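Local structure of MHC class I protein (Ginglymostoma cirratum, 6LUP) at residues S251-H256 / G260-V265. The protein probably presents peptides at the cell surface for recognition by T cells, as expected of a nurse shark class I major histocompatibility molecule. Numbering follows the deposited sequence.
Sequences SCVVDH and GQQLVV
C252 and V265 face each other as an antiparallel hydrogen-bonded pair, joined by C252 N to V265 O and V265 N to C252 O, both 2.9 Å. Their side chains pack closely: V265 CG1, set between its own backbone N and carbonyl carbon (chi1 44°), lies 3.7 Å from C252 CB, while SG of C252 is tied to C197 in the disulfide that links the two sheets. V254 and L263 form the next hydrogen-bonded pair, on the same face but with side chains wider apart; V254 N is 2.7 Å from L263 O, and L263 N to V254 O (3.1 Å) is nearly straight. This face points into the interior of the immunoglobulin C1-set sandwich, where F186 packs on C252 and V265, and V184 on L263 and V265. The segments lie on strands F (250-255) and G (263-266), the F–G hairpin, G forming the sheet edge. On the other face buried V253 meets exposed residues of the outer strand and turn. V253 and V264 form a non-hydrogen-bonded pair, and CG2 of V253 also touches CG of Q262 at 3.5 Å. Q262 extends over this solvent side past the D255 carboxylate, whose OD2 comes within 3.3 Å of Q262 CG. Toward the turn the two chains separate, and a water bridges them, donating to H256 O and accepting from G260 N, whereas the H256 imidazole bonds through NE2 to Y203 O.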
ATOM      1  N   SER A 251      -6.139   8.862 -29.508  1.00 73.08           N
ATOM      2  CA  SER A 251      -6.825   9.299 -28.301  1.00 70.37           C
ATOM      3  C   SER A 251      -6.471   8.432 -27.091  1.00 67.95           C
ATOM      4  O   SER A 251      -6.169   7.240 -27.221  1.00 66.95           O
ATOM      5  CB  SER A 251      -8.341   9.342 -28.517  1.00 70.02           C
ATOM      6  OG  SER A 251      -8.862   8.052 -28.780  1.00 70.32           O
ATOM      7  N   CYS A 252      -6.495   9.059 -25.920  1.00 65.42           N
ATOM      8  CA  CYS A 252      -6.345   8.364 -24.655  1.00 62.66           C
ATOM      9  C   CYS A 252      -7.627   8.523 -23.839  1.00 61.79           C
ATOM     10  O   CYS A 252      -8.116   9.639 -23.648  1.00 61.39           O
ATOM     11  CB  CYS A 252      -5.149   8.911 -23.884  1.00 61.72           C
ATOM     12  SG  CYS A 252      -4.926   8.123 -22.279  1.00 61.09           S
ATOM     13  N   VAL A 253      -8.170   7.401 -23.375  1.00 60.59           N
ATOM     14  CA  VAL A 253      -9.424   7.400 -22.626  1.00 59.97           C
ATOM     15  C   VAL A 253      -9.203   6.952 -21.175  1.00 58.54           C
ATOM     16  O   VAL A 253      -8.569   5.926 -20.919  1.00 58.00           O
ATOM     17  CB  VAL A 253     -10.517   6.562 -23.338  1.00 60.74           C
ATOM     18  CG1 VAL A 253     -10.187   5.079 -23.313  1.00 61.42           C
ATOM     19  CG2 VAL A 253     -11.879   6.800 -22.710  1.00 61.69           C
ATOM     20  N   VAL A 254      -9.719   7.740 -20.233  1.00 57.41           N
ATOM     21  CA  VAL A 254      -9.496   7.483 -18.813  1.00 55.99           C
ATOM     22  C   VAL A 254     -10.806   7.331 -18.038  1.00 56.48           C
ATOM     23  O   VAL A 254     -11.720   8.149 -18.170  1.00 56.69           O
ATOM     24  CB  VAL A 254      -8.638   8.591 -18.164  1.00 55.22           C
ATOM     25  CG1 VAL A 254      -8.307   8.236 -16.721  1.00 54.23           C
ATOM     26  CG2 VAL A 254      -7.358   8.815 -18.950  1.00 55.23           C
ATOM     27  N   ASP A 255     -10.881   6.269 -17.237  1.00 56.75           N
ATOM     28  CA  ASP A 255     -11.978   6.059 -16.297  1.00 56.94           C
ATOM     29  C   ASP A 255     -11.477   6.047 -14.861  1.00 55.77           C
ATOM     30  O   ASP A 255     -10.629   5.236 -14.484  1.00 54.66           O
ATOM     31  CB  ASP A 255     -12.733   4.768 -16.605  1.00 58.63           C
ATOM     32  CG  ASP A 255     -13.756   4.946 -17.704  1.00 60.98           C
ATOM     33  OD1 ASP A 255     -14.840   5.505 -17.423  1.00 62.24           O
ATOM     34  OD2 ASP A 255     -13.475   4.526 -18.847  1.00 61.58           O
ATOM     35  N   HIS A 256     -12.014   6.971 -14.074  1.00 56.04           N
ATOM     36  CA  HIS A 256     -11.688   7.132 -12.669  1.00 55.06           C
ATOM     37  C   HIS A 256     -12.952   7.655 -12.006  1.00 56.02           C
ATOM     38  O   HIS A 256     -13.637   8.514 -12.566  1.00 57.09           O
ATOM     39  CB  HIS A 256     -10.535   8.130 -12.509  1.00 54.37           C
ATOM     40  CG  HIS A 256     -10.099   8.343 -11.091  1.00 53.48           C
ATOM     41  ND1 HIS A 256      -9.152   7.551 -10.476  1.00 52.39           N
ATOM     42  CD2 HIS A 256     -10.465   9.269 -10.174  1.00 53.01           C
ATOM     43  CE1 HIS A 256      -8.963   7.975  -9.239  1.00 51.25           C
ATOM     44  NE2 HIS A 256      -9.747   9.016  -9.031  1.00 51.96           N
ATOM     45  N   GLY A 260     -16.367  10.818 -13.132  1.00 60.93           N
ATOM     46  CA  GLY A 260     -17.829  10.777 -13.210  1.00 64.75           C
ATOM     47  C   GLY A 260     -18.360  10.859 -14.628  1.00 65.85           C
ATOM     48  O   GLY A 260     -19.568  10.820 -14.858  1.00 67.90           O
ATOM     49  N   GLN A 261     -17.438  10.993 -15.572  1.00 66.03           N
ATOM     50  CA  GLN A 261     -17.724  10.929 -16.990  1.00 67.02           C
ATOM     51  C   GLN A 261     -16.410  10.562 -17.654  1.00 65.83           C
ATOM     52  O   GLN A 261     -15.351  11.053 -17.257  1.00 65.34           O
ATOM     53  CB  GLN A 261     -18.222  12.276 -17.516  1.00 69.30           C
ATOM     54  CG  GLN A 261     -19.072  12.177 -18.775  1.00 71.84           C
ATOM     55  CD  GLN A 261     -20.478  11.669 -18.503  1.00 73.60           C
ATOM     56  OE1 GLN A 261     -21.183  12.186 -17.635  1.00 74.30           O
ATOM     57  NE2 GLN A 261     -20.898  10.654 -19.255  1.00 74.72           N
ATOM     58  N   GLN A 262     -16.478   9.690 -18.652  1.00 64.99           N
ATOM     59  CA  GLN A 262     -15.281   9.209 -19.324  1.00 63.09           C
ATOM     60  C   GLN A 262     -14.496  10.381 -19.902  1.00 62.12           C
ATOM     61  O   GLN A 262     -15.068  11.262 -20.547  1.00 63.21           O
ATOM     62  CB  GLN A 262     -15.664   8.224 -20.419  1.00 64.22           C
ATOM     63  CG  GLN A 262     -14.660   7.105 -20.613  1.00 63.93           C
ATOM     64  CD  GLN A 262     -15.175   6.016 -21.531  1.00 64.66           C
ATOM     65  OE1 GLN A 262     -15.318   4.867 -21.119  1.00 64.67           O
ATOM     66  NE2 GLN A 262     -15.462   6.374 -22.778  1.00 65.25           N
ATOM     67  N   LEU A 263     -13.193  10.401 -19.644  1.00 60.12           N
ATOM     68  CA  LEU A 263     -12.346  11.484 -20.125  1.00 59.97           C
ATOM     69  C   LEU A 263     -11.465  11.057 -21.305  1.00 60.17           C
ATOM     70  O   LEU A 263     -10.710  10.087 -21.214  1.00 58.80           O
ATOM     71  CB  LEU A 263     -11.514  12.065 -18.978  1.00 58.77           C
ATOM     72  CG  LEU A 263     -10.522  13.178 -19.318  1.00 59.01           C
ATOM     73  CD1 LEU A 263     -10.608  14.336 -18.341  1.00 59.17           C
ATOM     74  CD2 LEU A 263      -9.112  12.622 -19.372  1.00 58.27           C
ATOM     75  N   VAL A 264     -11.584  11.793 -22.408  1.00 61.38           N
ATOM     76  CA  VAL A 264     -10.773  11.553 -23.604  1.00 61.85           C
ATOM     77  C   VAL A 264      -9.840  12.721 -23.889  1.00 62.19           C
ATOM     78  O   VAL A 264     -10.200  13.879 -23.683  1.00 62.36           O
ATOM     79  CB  VAL A 264     -11.627  11.238 -24.860  1.00 62.93           C
ATOM     80  CG1 VAL A 264     -12.129   9.804 -24.822  1.00 62.65           C
ATOM     81  CG2 VAL A 264     -12.792  12.205 -25.005  1.00 64.12           C
ATOM     82  N   VAL A 265      -8.639  12.403 -24.355  1.00 62.92           N
ATOM     83  CA  VAL A 265      -7.640  13.413 -24.703  1.00 65.27           C
ATOM     84  C   VAL A 265      -6.932  13.033 -26.010  1.00 66.25           C
ATOM     85  O   VAL A 265      -6.455  11.906 -26.160  1.00 65.93           O
ATOM     86  CB  VAL A 265      -6.639  13.657 -23.541  1.00 64.78           C
ATOM     87  CG1 VAL A 265      -6.186  12.343 -22.917  1.00 64.57           C
ATOM     88  CG2 VAL A 265      -5.447  14.492 -23.992  1.00 65.43           C
TER
HETATM   89  O   HOH W   1     -16.413   7.631 -12.539  1.00 50.84           O